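Local atomic coordinates of ribosome biogenesis Nep1 RNA methyltransferase (Archaeoglobus fulgidus, PDB entry 3O7B), a protein that probably methylates N1 of a specific pseudouridine in 16S ribosomal RNA during ribosome biogenesis, taking the methyl group from S-adenosyl-L-methionine. Residues 26-31 against 187-192; 34-39 against 110-115; 84-89 against 195-200; 100-105 against 234-239. One frame throughout, in Å; residues are numbered along the deposited sequence.

Contact 1: 26-31 against 187-192; sequences MGSAFV and GDVAVC
Val191 O is gripped from Phe30 and Val31: Val31 N donates to it at 2.8 Å, almost straight, and Phe30 CA adds a weaker C-H contact at 3.4 Å. Ala29 binds on both sides of Ala190, its N to Val189 O and its O to Val191 N, both at 2.9 Å. Where the ladder runs out, a side chain takes over: Val189 N points at Ser28 OG, 3.0 Å away, the hydrogen nearly in line (177°). The Phe30 and Val191 side chains run the same way, and Val191 CB lies over one ring face, toward its rim, 4.1 Å from the centroid. With CG1 anti to the backbone N (chi1 167°), Val191 brings that methyl to 3.6 Å from Phe30 CD1. Beyond the strands Asp188 reaches across, its OD2 accepting Met26 N at 3.1 Å on the syn side but well out of the carboxylate plane. An alanine in place of Asp188 would probably leave Met26 N without this acceptor and the first modelled residues freer to move. Main-chain bonding thus joins parallel neighbours in the central sheet of this SPOUT methyltransferase, and side-chain acceptors serve at its margin.

Contact 2: 34-39 against 110-115; sequences EASLEL and HTLNGE
The carbonyl oxygen of Leu37 is buried against Thr111 without a polar partner in the model; its neighbour across the contact is the methine carbon Thr111 CB, 3.7 Å away. The chain turns a corner at Glu34 and leaves the strand after Ala35. Just there, Ala35 and Thr111 form one parallel bridge: Ala35 N donates to His110 O at 2.8 Å, and Ala35 O receives Leu112 N at 3.0 Å with the donor tilted from the carbonyl plane. The same oxygen takes a weak bond from Leu37 N, closing an inverse gamma turn centred on Ser36.

Leu112 fills the corner left by the bending chain. Leu112 CD2 comes crosswise against Glu34 CB at 3.7 Å, while Leu112 CD1 reaches Ser36 CA at 3.8 Å. Placing CG beside the backbone N (chi1 -78°) turns both methyls against the 34-36 backbone. The carboxylate of Glu34 points onward to Lys83, Thr205 and the amide of Phe202, and Glu38 is paired with Arg84, so the acidic ends tie this corner to the loops around Lys83 and Phe202 and to helix 203-209.

Thr111 OG1 organises segment 110-115. Thr111 OG1 gives its proton to Glu115 OE1 at 2.7 Å, on the anti lone pair, and accepts Asn113 N at 3.3 Å and Glu115 N at 3.2 Å. An ST turn is thereby superposed on the type I turn from Thr111 to Gly114, the reversal of a beta hairpin joining strands 105-111 and 116-119.

Contact 3: 84-89 against 195-200; sequences RGRPDI and AFPHGD. With SAH (S-adenosyl-L-homocysteine), chain C.
Ile89, in the first turn of helix 87-98, makes the nearest backbone approach to Ala195 (5.9 Å between CA atoms), and with no direct bond between the two segments a water spans the gap, donating to Arg86 O and Ala195 O. The side chains meet through Ile89 and Pro197, which cross at about a right angle. An extended outer chain (chi2 168°) drives Ile89 CD1 onto the proline, 3.7 Å from Pro197 CB, while Ile89 CG2 rests 3.8 Å from Ala195 C. Arg86 crosses the same proline obliquely, Arg86 NH1 lying 3.8 Å from Pro197 CB, the atom Ile89 CD1 also touches, and Arg86 CG near Pro197 CG. Segment 195-200 belongs to the cofactor-binding part of this SPOUT methyltransferase, a superfamily whose cofactor site is built on a trefoil knot: Gly199 O accepts the amino N of S-adenosyl-L-homocysteine at 2.8 Å, and Phe196 CE1 lies 3.8 Å from the ligand's CG. Arg86, predicted to touch the substrate rRNA, is bent at chi2 and chi3 so that its guanidinium turns side-on to Asp88. Arg86 NE meets Asp88 OD1 at 2.9 Å and Arg86 NH2 meets Asp88 OD2 at 3.0 Å, each on a syn lone pair and close to the guanidinium plane. A leucine in place of Arg86 would probably leave the carboxylate of Asp88 without its charged mate and remove the predicted rRNA contact. Arg127 of the second subunit packs against both Arg86 and Asp88.

Contact 4: 100-105 against 234-239; sequences SPLRDF and EYERVR
The Tyr235 ring receives Asp104 OD1 at its edge, in its own plane, and carries Arg239 CD over one face, toward the rim. Phe105 meets the tyrosine obliquely, ring planes 89° apart and Phe105 CD2 3.8 Å from Tyr235 CE2. The Leu102 and Tyr235 side chains cross at about a right angle, Leu102 CD2 coming obliquely to the ring, 3.5 Å from Tyr235 CE2.

Around this apolar frame the polar ends are shared out. Tyr235 OH gives its proton to Asp104 OD1 at 2.8 Å, arriving 42° out of the carboxylate plane. The other oxygen, Asp104 OD2, is held by one arginine edge: Arg239 NE and NH2 both reach it at 3.2 Å in a salt bridge, the first on its syn lone pair and the second from above the carboxylate plane. One carboxylate thus takes three donors and fixes the turn of two flat groups. The anti setting of Tyr235 CG from its backbone N (chi1 -177°) carries the hydroxyl out from the helix to meet it. At the other end of segment 100-105, Ser100 OG donates to Glu236 OE2 at 2.6 Å, on the anti lone pair, and accepts Leu102 N at 3.0 Å, forming an ST turn.

The loop between helix 87-98 and strand 105-111 is so fastened to the last turns of helix 224-239. Phe30 of strand 28-35 meets Tyr235 edge-to-face, Arg239 NH1 goes on to Gly187 O before strand 189-194, and Glu236 OE1 bonds Tyr226 of the second subunit.

Contacts 1 and 2 are the buried pair, and both use strand 28-35: one joins its beginning to strand 189-194, the other its end to strand 105-111 on the opposite flank. Main-chain bonds dominate there, most regularly in contact 1. Contacts 3 and 4 are partly buried, lie on opposite sides of the chain's centre and each touch the second subunit; apolar side chains and a water between two carbonyls join contact 3, charges and hydroxyls contact 4. Neighbouring pairs are coupled directly. Ser28 of contact 1 packs against Tyr235 of contact 4, and Ser36 OG of contact 2 probably hydrogen-bonds Arg86 N of contact 3.

Contact 1: 26-31 against 187-192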
loop_
_atom_site.group_PDB
_atom_site.type_symbol
_atom_site.label_atom_id
_atom_site.label_comp_id
_atom_site.label_asym_id
_atom_site.label_seq_id
_atom_site.Cartn_x
_atom_site.Cartn_y
_atom_site.Cartn_z
ATOM N N MET A 26 24.406 6.573 15.619
ATOM C CA MET A 26 24.272 5.310 14.821
ATOM C C MET A 26 22.871 5.148 14.225
ATOM O O MET A 26 22.475 4.060 13.765
ATOM C CB MET A 26 24.696 4.084 15.635
ATOM C CG MET A 26 24.130 4.004 17.038
ATOM S SD MET A 26 22.523 3.198 17.122
ATOM C CE MET A 26 22.793 1.672 16.219
ATOM N N GLY A 27 22.143 6.260 14.236
ATOM C CA GLY A 27 20.950 6.438 13.444
ATOM C C GLY A 27 19.688 5.803 13.985
ATOM O O GLY A 27 19.732 4.917 14.852
ATOM N N SER A 28 18.566 6.266 13.444
ATOM C CA SER A 28 17.264 5.679 13.727
ATOM C C SER A 28 16.984 4.476 12.845
ATOM O O SER A 28 17.681 4.217 11.859
ATOM C CB SER A 28 16.151 6.724 13.596
ATOM O OG SER A 28 16.277 7.686 14.639
ATOM N N ALA A 29 15.971 3.723 13.236
ATOM C CA ALA A 29 15.504 2.583 12.471
ATOM C C ALA A 29 14.005 2.455 12.589
ATOM O O ALA A 29 13.419 2.806 13.606
ATOM C CB ALA A 29 16.157 1.287 12.979
ATOM N N PHE A 30 13.395 1.880 11.558
ATOM C CA PHE A 30 12.035 1.395 11.616
ATOM C C PHE A 30 12.067 -0.108 11.589
ATOM O O PHE A 30 12.809 -0.694 10.779
ATOM C CB PHE A 30 11.240 1.884 10.399
ATOM C CG PHE A 30 10.789 3.306 10.495
ATOM C CD1 PHE A 30 9.440 3.606 10.738
ATOM C CD2 PHE A 30 11.692 4.361 10.307
ATOM C CE1 PHE A 30 9.003 4.928 10.791
ATOM C CE2 PHE A 30 11.248 5.699 10.376
ATOM C CZ PHE A 30 9.911 5.963 10.624
ATOM N N VAL A 31 11.319 -0.737 12.499
ATOM C CA VAL A 31 11.269 -2.175 12.604
ATOM C C VAL A 31 9.828 -2.636 12.518
ATOM O O VAL A 31 9.002 -2.282 13.376
ATOM C CB VAL A 31 11.882 -2.690 13.956
ATOM C CG1 VAL A 31 11.928 -4.194 13.985
ATOM C CG2 VAL A 31 13.257 -2.076 14.177
ATOM N N GLY A 187 16.555 11.692 19.713
ATOM C CA GLY A 187 17.816 11.047 19.314
ATOM C C GLY A 187 17.633 9.854 18.386
ATOM O O GLY A 187 16.721 9.835 17.560
ATOM N N ASP A 188 18.511 8.862 18.523
ATOM C CA ASP A 188 18.396 7.620 17.759
ATOM C C ASP A 188 17.214 6.814 18.293
ATOM O O ASP A 188 17.235 6.395 19.451
ATOM C CB ASP A 188 19.674 6.781 17.894
ATOM C CG ASP A 188 20.909 7.467 17.318
ATOM O OD1 ASP A 188 20.762 8.453 16.556
ATOM O OD2 ASP A 188 22.031 7.000 17.634
ATOM N N VAL A 189 16.203 6.584 17.454
ATOM C CA VAL A 189 15.014 5.830 17.875
ATOM C C VAL A 189 14.824 4.577 17.038
ATOM O O VAL A 189 15.320 4.515 15.916
ATOM C CB VAL A 189 13.705 6.675 17.856
ATOM C CG1 VAL A 189 13.845 7.877 18.781
ATOM C CG2 VAL A 189 13.331 7.122 16.432
ATOM N N ALA A 190 14.147 3.576 17.596
ATOM C CA ALA A 190 13.675 2.417 16.851
ATOM C C ALA A 190 12.161 2.441 16.905
ATOM O O ALA A 190 11.549 2.185 17.950
ATOM C CB ALA A 190 14.208 1.132 17.433
ATOM N N VAL A 191 11.543 2.792 15.779
ATOM C CA VAL A 191 10.092 2.859 15.641
ATOM C C VAL A 191 9.600 1.469 15.314
ATOM O O VAL A 191 9.977 0.928 14.275
ATOM C CB VAL A 191 9.690 3.808 14.493
ATOM C CG1 VAL A 191 8.215 3.629 14.140
ATOM C CG2 VAL A 191 10.002 5.236 14.853
ATOM N N CYS A 192 8.786 0.874 16.190
ATOM C CA CYS A 192 8.371 -0.511 16.070
ATOM C C CYS A 192 6.866 -0.604 15.881
ATOM O O CYS A 192 6.078 -0.120 16.720
ATOM C CB CYS A 192 8.805 -1.313 17.313
ATOM S SG CYS A 192 10.606 -1.428 17.508
HETATM O O HOH W 1 19.182 9.570 14.998
#

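Contact 2: 34-39 against 110-115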
loop_
_atom_site.group_PDB
_atom_site.type_symbol
_atom_site.label_atom_id
_atom_site.label_comp_id
_atom_site.label_asym_id
_atom_site.label_seq_id
_atom_site.Cartn_x
_atom_site.Cartn_y
_atom_site.Cartn_z
ATOM N N GLU A 34 6.823 -8.967 13.919
ATOM C CA GLU A 34 5.981 -10.138 13.695
ATOM C C GLU A 34 5.342 -10.089 12.306
ATOM O O GLU A 34 4.156 -10.413 12.124
ATOM C CB GLU A 34 4.928 -10.286 14.804
ATOM C CG GLU A 34 5.552 -10.623 16.162
ATOM C CD GLU A 34 4.531 -10.789 17.249
ATOM O OE1 GLU A 34 3.345 -11.026 16.932
ATOM O OE2 GLU A 34 4.938 -10.700 18.432
ATOM N N ALA A 35 6.151 -9.713 11.316
ATOM C CA ALA A 35 5.626 -9.652 9.946
ATOM C C ALA A 35 5.195 -11.029 9.491
ATOM O O ALA A 35 5.853 -12.053 9.762
ATOM C CB ALA A 35 6.635 -9.061 9.002
ATOM N N SER A 36 4.068 -11.056 8.793
ATOM C CA SER A 36 3.392 -12.273 8.398
ATOM C C SER A 36 4.031 -12.796 7.114
ATOM O O SER A 36 3.422 -12.787 6.023
ATOM C CB SER A 36 1.906 -11.949 8.218
ATOM O OG SER A 36 1.121 -13.115 8.112
ATOM N N LEU A 37 5.278 -13.243 7.254
ATOM C CA LEU A 37 6.143 -13.561 6.137
ATOM C C LEU A 37 6.870 -14.864 6.448
ATOM O O LEU A 37 7.757 -14.908 7.310
ATOM C CB LEU A 37 7.119 -12.408 5.983
ATOM C CG LEU A 37 7.895 -12.100 4.733
ATOM C CD1 LEU A 37 6.934 -11.673 3.637
ATOM C CD2 LEU A 37 8.836 -10.976 5.078
ATOM N N GLU A 38 6.465 -15.923 5.761
ATOM C CA GLU A 38 7.052 -17.249 5.944
ATOM C C GLU A 38 6.752 -18.136 4.752
ATOM O O GLU A 38 5.747 -17.934 4.049
ATOM C CB GLU A 38 6.510 -17.906 7.229
ATOM C CG GLU A 38 5.071 -18.404 7.145
ATOM C CD GLU A 38 4.520 -18.797 8.492
ATOM O OE1 GLU A 38 5.180 -19.624 9.164
ATOM O OE2 GLU A 38 3.453 -18.284 8.885
ATOM N N LEU A 39 7.601 -19.139 4.547
ATOM C CA LEU A 39 7.324 -20.174 3.571
ATOM C C LEU A 39 6.273 -21.150 4.114
ATOM O O LEU A 39 6.023 -21.203 5.320
ATOM C CB LEU A 39 8.617 -20.906 3.189
ATOM C CG LEU A 39 9.712 -20.027 2.577
ATOM C CD1 LEU A 39 10.981 -20.831 2.337
ATOM C CD2 LEU A 39 9.222 -19.359 1.297
ATOM N N HIS A 110 11.151 -7.954 11.239
ATOM C CA HIS A 110 11.198 -9.093 12.134
ATOM C C HIS A 110 9.995 -9.946 11.786
ATOM O O HIS A 110 8.867 -9.430 11.735
ATOM C CB HIS A 110 11.154 -8.545 13.571
ATOM C CG HIS A 110 10.658 -9.502 14.605
ATOM N ND1 HIS A 110 11.466 -10.402 15.276
ATOM C CD2 HIS A 110 9.418 -9.630 15.133
ATOM C CE1 HIS A 110 10.727 -11.055 16.161
ATOM N NE2 HIS A 110 9.484 -10.607 16.093
ATOM N N THR A 111 10.207 -11.218 11.496
ATOM C CA THR A 111 9.095 -12.073 11.091
ATOM C C THR A 111 8.446 -12.767 12.294
ATOM O O THR A 111 9.016 -12.783 13.404
ATOM C CB THR A 111 9.510 -13.141 10.076
ATOM O OG1 THR A 111 10.283 -14.138 10.763
ATOM C CG2 THR A 111 10.333 -12.546 8.948
ATOM N N LEU A 112 7.272 -13.352 12.056
ATOM C CA LEU A 112 6.550 -14.128 13.075
ATOM C C LEU A 112 7.383 -15.238 13.665
ATOM O O LEU A 112 7.109 -15.670 14.787
ATOM C CB LEU A 112 5.313 -14.778 12.472
ATOM C CG LEU A 112 4.109 -13.892 12.264
ATOM C CD1 LEU A 112 3.100 -14.641 11.407
ATOM C CD2 LEU A 112 3.513 -13.515 13.615
ATOM N N ASN A 113 8.347 -15.728 12.893
ATOM C CA ASN A 113 9.212 -16.828 13.328
ATOM C C ASN A 113 10.527 -16.352 13.936
ATOM O O ASN A 113 11.413 -17.167 14.235
ATOM C CB ASN A 113 9.431 -17.813 12.174
ATOM C CG ASN A 113 8.136 -18.492 11.746
ATOM O OD1 ASN A 113 7.824 -18.578 10.550
ATOM N ND2 ASN A 113 7.358 -18.958 12.725
ATOM N N GLY A 114 10.652 -15.040 14.120
ATOM C CA GLY A 114 11.798 -14.434 14.799
ATOM C C GLY A 114 13.009 -14.109 13.944
ATOM O O GLY A 114 14.054 -13.681 14.464
ATOM N N GLU A 115 12.882 -14.288 12.628
ATOM C CA GLU A 115 13.981 -13.969 11.722
ATOM C C GLU A 115 14.086 -12.456 11.552
ATOM O O GLU A 115 13.075 -11.749 11.667
ATOM C CB GLU A 115 13.771 -14.616 10.359
ATOM C CG GLU A 115 13.677 -16.116 10.412
ATOM C CD GLU A 115 12.677 -16.656 9.427
ATOM O OE1 GLU A 115 11.517 -16.158 9.400
ATOM O OE2 GLU A 115 13.039 -17.587 8.678
#

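Contact 3: 84-89 against 195-200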
loop_
_atom_site.group_PDB
_atom_site.type_symbol
_atom_site.label_atom_id
_atom_site.label_comp_id
_atom_site.label_asym_id
_atom_site.label_seq_id
_atom_site.Cartn_x
_atom_site.Cartn_y
_atom_site.Cartn_z
ATOM N N ARG A 84 -1.144 -15.280 10.458
ATOM C CA ARG A 84 -0.338 -15.879 9.388
ATOM C C ARG A 84 -0.908 -15.693 7.995
ATOM O O ARG A 84 -2.112 -15.462 7.832
ATOM C CB ARG A 84 -0.109 -17.361 9.682
ATOM C CG ARG A 84 0.560 -17.564 11.021
ATOM C CD ARG A 84 0.652 -19.037 11.382
ATOM N NE ARG A 84 1.897 -19.610 10.898
ATOM C CZ ARG A 84 2.438 -20.722 11.376
ATOM N NH1 ARG A 84 1.832 -21.387 12.355
ATOM N NH2 ARG A 84 3.583 -21.160 10.885
ATOM N N GLY A 85 -0.024 -15.787 7.005
ATOM C CA GLY A 85 -0.398 -15.761 5.593
ATOM C C GLY A 85 -0.772 -14.403 5.043
ATOM O O GLY A 85 -1.511 -14.325 4.060
ATOM N N ARG A 86 -0.218 -13.344 5.624
ATOM C CA ARG A 86 -0.553 -11.965 5.175
ATOM C C ARG A 86 0.653 -11.090 4.812
ATOM O O ARG A 86 0.868 -10.049 5.417
ATOM C CB ARG A 86 -1.467 -11.284 6.193
ATOM C CG ARG A 86 -2.815 -11.994 6.352
ATOM C CD ARG A 86 -3.731 -11.829 5.112
ATOM N NE ARG A 86 -3.902 -10.413 4.809
ATOM C CZ ARG A 86 -4.727 -9.596 5.448
ATOM N NH1 ARG A 86 -5.514 -10.037 6.418
ATOM N NH2 ARG A 86 -4.762 -8.312 5.108
ATOM N N PRO A 87 1.406 -11.490 3.770
ATOM C CA PRO A 87 2.577 -10.706 3.363
ATOM C C PRO A 87 2.203 -9.352 2.757
ATOM O O PRO A 87 3.074 -8.479 2.649
ATOM C CB PRO A 87 3.277 -11.602 2.329
ATOM C CG PRO A 87 2.206 -12.556 1.841
ATOM C CD PRO A 87 1.218 -12.712 2.960
ATOM N N ASP A 88 0.926 -9.171 2.417
ATOM C CA ASP A 88 0.477 -7.885 1.860
ATOM C C ASP A 88 0.678 -6.751 2.849
ATOM O O ASP A 88 0.924 -5.595 2.466
ATOM C CB ASP A 88 -1.000 -7.952 1.478
ATOM C CG ASP A 88 -1.867 -8.427 2.620
ATOM O OD1 ASP A 88 -1.768 -9.638 2.936
ATOM O OD2 ASP A 88 -2.627 -7.606 3.182
ATOM N N ILE A 89 0.579 -7.054 4.145
ATOM C CA ILE A 89 0.645 -5.980 5.124
ATOM C C ILE A 89 2.034 -5.335 5.137
ATOM O O ILE A 89 2.184 -4.110 4.987
ATOM C CB ILE A 89 0.256 -6.458 6.538
ATOM C CG1 ILE A 89 -1.205 -6.903 6.541
ATOM C CG2 ILE A 89 0.502 -5.365 7.576
ATOM C CD1 ILE A 89 -1.609 -7.672 7.804
ATOM N N ALA A 195 3.223 -5.805 12.003
ATOM C CA ALA A 195 2.867 -6.020 10.597
ATOM C C ALA A 195 2.103 -7.331 10.403
ATOM O O ALA A 195 2.376 -8.093 9.484
ATOM C CB ALA A 195 4.123 -5.954 9.698
ATOM N N PHE A 196 1.162 -7.585 11.306
ATOM C CA PHE A 196 0.335 -8.792 11.274
ATOM C C PHE A 196 -1.119 -8.325 11.442
ATOM O O PHE A 196 -1.362 -7.239 11.945
ATOM C CB PHE A 196 0.746 -9.764 12.405
ATOM C CG PHE A 196 0.776 -9.132 13.766
ATOM C CD1 PHE A 196 -0.353 -9.148 14.587
ATOM C CD2 PHE A 196 1.913 -8.466 14.220
ATOM C CE1 PHE A 196 -0.322 -8.539 15.849
ATOM C CE2 PHE A 196 1.945 -7.855 15.474
ATOM C CZ PHE A 196 0.824 -7.882 16.289
ATOM N N PRO A 197 -2.087 -9.125 10.971
ATOM C CA PRO A 197 -3.469 -8.615 10.941
ATOM C C PRO A 197 -4.312 -8.691 12.223
ATOM O O PRO A 197 -5.232 -7.885 12.400
ATOM C CB PRO A 197 -4.126 -9.479 9.863
ATOM C CG PRO A 197 -3.381 -10.737 9.895
ATOM C CD PRO A 197 -1.965 -10.430 10.309
ATOM N N HIS A 198 -4.020 -9.664 13.086
ATOM C CA HIS A 198 -4.883 -9.959 14.246
ATOM C C HIS A 198 -4.057 -10.377 15.436
ATOM O O HIS A 198 -2.933 -10.849 15.280
ATOM C CB HIS A 198 -5.857 -11.107 13.964
ATOM C CG HIS A 198 -6.728 -10.892 12.773
ATOM N ND1 HIS A 198 -7.750 -9.972 12.760
ATOM C CD2 HIS A 198 -6.733 -11.490 11.559
ATOM C CE1 HIS A 198 -8.346 -10.008 11.582
ATOM N NE2 HIS A 198 -7.748 -10.917 10.835
ATOM N N GLY A 199 -4.650 -10.251 16.622
ATOM C CA GLY A 199 -3.990 -10.694 17.850
ATOM C C GLY A 199 -3.084 -9.639 18.449
ATOM O O GLY A 199 -3.059 -8.489 18.025
ATOM N N ASP A 200 -2.343 -10.048 19.473
ATOM C CA ASP A 200 -1.442 -9.158 20.200
ATOM C C ASP A 200 -0.023 -9.655 20.006
ATOM O O ASP A 200 0.171 -10.789 19.602
ATOM C CB ASP A 200 -1.774 -9.191 21.692
ATOM C CG ASP A 200 -3.141 -8.622 21.988
ATOM O OD1 ASP A 200 -4.078 -9.423 22.202
ATOM O OD2 ASP A 200 -3.280 -7.379 21.982
HETATM N N SAH C . -3.201 -5.724 17.828
HETATM C CA SAH C . -4.035 -5.405 16.633
HETATM C CB SAH C . -3.541 -6.207 15.436
HETATM C CG SAH C . -2.352 -5.561 14.729
HETATM S SD SAH C . -2.705 -3.879 14.134
HETATM C C SAH C . -5.519 -5.661 16.879
HETATM O O SAH C . -5.921 -5.982 18.001
HETATM C "C5'" SAH C . -1.126 -3.364 13.406
HETATM C "C4'" SAH C . -0.177 -2.534 14.262
HETATM O "O4'" SAH C . -0.546 -1.167 14.285
HETATM C "C3'" SAH C . -0.135 -2.915 15.730
HETATM O "O3'" SAH C . 0.632 -4.073 15.947
HETATM C "C2'" SAH C . 0.468 -1.677 16.339
HETATM O "O2'" SAH C . 1.884 -1.656 16.139
HETATM C "C1'" SAH C . -0.141 -0.565 15.504
HETATM N N9 SAH C . -1.347 0.094 16.074
HETATM C C8 SAH C . -2.664 -0.245 15.864
HETATM N N7 SAH C . -3.447 0.641 16.534
HETATM C C5 SAH C . -2.650 1.549 17.134
HETATM C C6 SAH C . -2.909 2.653 17.938
HETATM N N6 SAH C . -4.166 3.009 18.252
HETATM N N1 SAH C . -1.862 3.407 18.413
HETATM C C2 SAH C . -0.556 3.059 18.122
HETATM N N3 SAH C . -0.307 1.959 17.332
HETATM C C4 SAH C . -1.326 1.210 16.857
HETATM O O HOH W 2 2.925 -8.808 6.831
#

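Contact 4: 100-105 against 234-239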
loop_
_atom_site.group_PDB
_atom_site.type_symbol
_atom_site.label_atom_id
_atom_site.label_comp_id
_atom_site.label_asym_id
_atom_site.label_seq_id
_atom_site.Cartn_x
_atom_site.Cartn_y
_atom_site.Cartn_z
ATOM N N SER A 100 9.810 7.538 1.336
ATOM C CA SER A 100 10.167 8.775 2.044
ATOM C C SER A 100 11.429 9.399 1.445
ATOM O O SER A 100 12.384 8.689 1.123
ATOM C CB SER A 100 10.416 8.498 3.534
ATOM O OG SER A 100 10.912 9.673 4.177
ATOM N N PRO A 101 11.452 10.741 1.323
ATOM C CA PRO A 101 12.701 11.365 0.875
ATOM C C PRO A 101 13.784 11.436 1.969
ATOM O O PRO A 101 14.931 11.771 1.684
ATOM C CB PRO A 101 12.256 12.769 0.470
ATOM C CG PRO A 101 11.148 13.064 1.371
ATOM C CD PRO A 101 10.393 11.741 1.538
ATOM N N LEU A 102 13.416 11.112 3.203
ATOM C CA LEU A 102 14.358 11.170 4.315
ATOM C C LEU A 102 15.136 9.862 4.378
ATOM O O LEU A 102 14.541 8.783 4.427
ATOM C CB LEU A 102 13.595 11.437 5.607
ATOM C CG LEU A 102 14.325 11.702 6.917
ATOM C CD1 LEU A 102 15.463 12.708 6.764
ATOM C CD2 LEU A 102 13.323 12.198 7.936
ATOM N N ARG A 103 16.462 9.959 4.374
ATOM C CA ARG A 103 17.323 8.786 4.233
ATOM C C ARG A 103 18.141 8.470 5.500
ATOM O O ARG A 103 19.083 7.683 5.440
ATOM C CB ARG A 103 18.241 8.944 2.995
ATOM C CG ARG A 103 17.504 9.280 1.693
ATOM C CD ARG A 103 17.113 8.028 0.917
ATOM N NE ARG A 103 15.739 8.092 0.437
ATOM C CZ ARG A 103 15.224 7.330 -0.526
ATOM N NH1 ARG A 103 13.950 7.480 -0.859
ATOM N NH2 ARG A 103 15.970 6.427 -1.165
ATOM N N ASP A 104 17.747 9.040 6.643
ATOM C CA ASP A 104 18.502 8.956 7.916
ATOM C C ASP A 104 18.064 7.803 8.816
ATOM O O ASP A 104 18.213 7.852 10.055
ATOM C CB ASP A 104 18.367 10.272 8.705
ATOM C CG ASP A 104 17.018 10.408 9.416
ATOM O OD1 ASP A 104 16.023 9.846 8.914
ATOM O OD2 ASP A 104 16.959 11.061 10.487
ATOM N N PHE A 105 17.482 6.783 8.207
ATOM C CA PHE A 105 17.081 5.622 8.973
ATOM C C PHE A 105 17.351 4.314 8.252
ATOM O O PHE A 105 17.445 4.246 7.018
ATOM C CB PHE A 105 15.613 5.725 9.428
ATOM C CG PHE A 105 14.606 5.797 8.294
ATOM C CD1 PHE A 105 14.108 4.636 7.714
ATOM C CD2 PHE A 105 14.114 7.031 7.866
ATOM C CE1 PHE A 105 13.154 4.705 6.692
ATOM C CE2 PHE A 105 13.156 7.113 6.853
ATOM C CZ PHE A 105 12.688 5.952 6.257
ATOM N N GLU A 234 5.023 12.240 11.229
ATOM C CA GLU A 234 5.524 12.898 12.451
ATOM C C GLU A 234 7.051 12.882 12.489
ATOM O O GLU A 234 7.704 13.853 12.890
ATOM C CB GLU A 234 4.967 12.231 13.713
ATOM C CG GLU A 234 3.447 12.306 13.852
ATOM C CD GLU A 234 2.913 13.675 14.264
ATOM O OE1 GLU A 234 3.697 14.629 14.468
ATOM O OE2 GLU A 234 1.679 13.792 14.394
ATOM N N TYR A 235 7.619 11.764 12.061
ATOM C CA TYR A 235 9.063 11.603 11.997
ATOM C C TYR A 235 9.695 12.622 11.064
ATOM O O TYR A 235 10.674 13.286 11.414
ATOM C CB TYR A 235 9.364 10.172 11.568
ATOM C CG TYR A 235 10.815 9.808 11.511
ATOM C CD1 TYR A 235 11.448 9.213 12.606
ATOM C CD2 TYR A 235 11.546 10.000 10.345
ATOM C CE1 TYR A 235 12.794 8.842 12.535
ATOM C CE2 TYR A 235 12.879 9.645 10.257
ATOM C CZ TYR A 235 13.502 9.067 11.350
ATOM O OH TYR A 235 14.841 8.737 11.241
ATOM N N GLU A 236 9.131 12.761 9.867
ATOM C CA GLU A 236 9.625 13.743 8.906
ATOM C C GLU A 236 9.453 15.182 9.407
ATOM O O GLU A 236 10.348 15.998 9.213
ATOM C CB GLU A 236 8.920 13.576 7.561
ATOM C CG GLU A 236 9.239 12.302 6.857
ATOM C CD GLU A 236 8.541 12.193 5.524
ATOM O OE1 GLU A 236 7.552 12.922 5.314
ATOM O OE2 GLU A 236 8.986 11.377 4.705
ATOM N N ARG A 237 8.316 15.481 10.042
ATOM C CA ARG A 237 8.089 16.829 10.619
ATOM C C ARG A 237 9.247 17.255 11.509
ATOM O O ARG A 237 9.760 18.381 11.402
ATOM C CB ARG A 237 6.818 16.877 11.461
ATOM C CG ARG A 237 5.514 16.962 10.706
ATOM C CD ARG A 237 4.413 17.488 11.635
ATOM N NE ARG A 237 3.243 16.615 11.629
ATOM C CZ ARG A 237 2.301 16.596 12.573
ATOM N NH1 ARG A 237 2.380 17.406 13.628
ATOM N NH2 ARG A 237 1.279 15.753 12.473
ATOM N N VAL A 238 9.648 16.350 12.398
ATOM C CA VAL A 238 10.690 16.624 13.384
ATOM C C VAL A 238 12.086 16.637 12.767
ATOM O O VAL A 238 12.901 17.504 13.102
ATOM C CB VAL A 238 10.637 15.578 14.553
ATOM C CG1 VAL A 238 11.874 15.656 15.441
ATOM C CG2 VAL A 238 9.370 15.742 15.380
ATOM N N ARG A 239 12.348 15.700 11.851
ATOM C CA ARG A 239 13.722 15.299 11.494
ATOM C C ARG A 239 14.252 15.728 10.139
ATOM O O ARG A 239 15.471 15.850 9.961
ATOM C CB ARG A 239 13.902 13.793 11.662
ATOM C CG ARG A 239 13.835 13.379 13.115
ATOM C CD ARG A 239 13.751 11.898 13.265
ATOM N NE ARG A 239 15.021 11.238 12.982
ATOM C CZ ARG A 239 15.882 10.830 13.911
ATOM N NH1 ARG A 239 15.621 11.025 15.203
ATOM N NH2 ARG A 239 17.011 10.229 13.547
#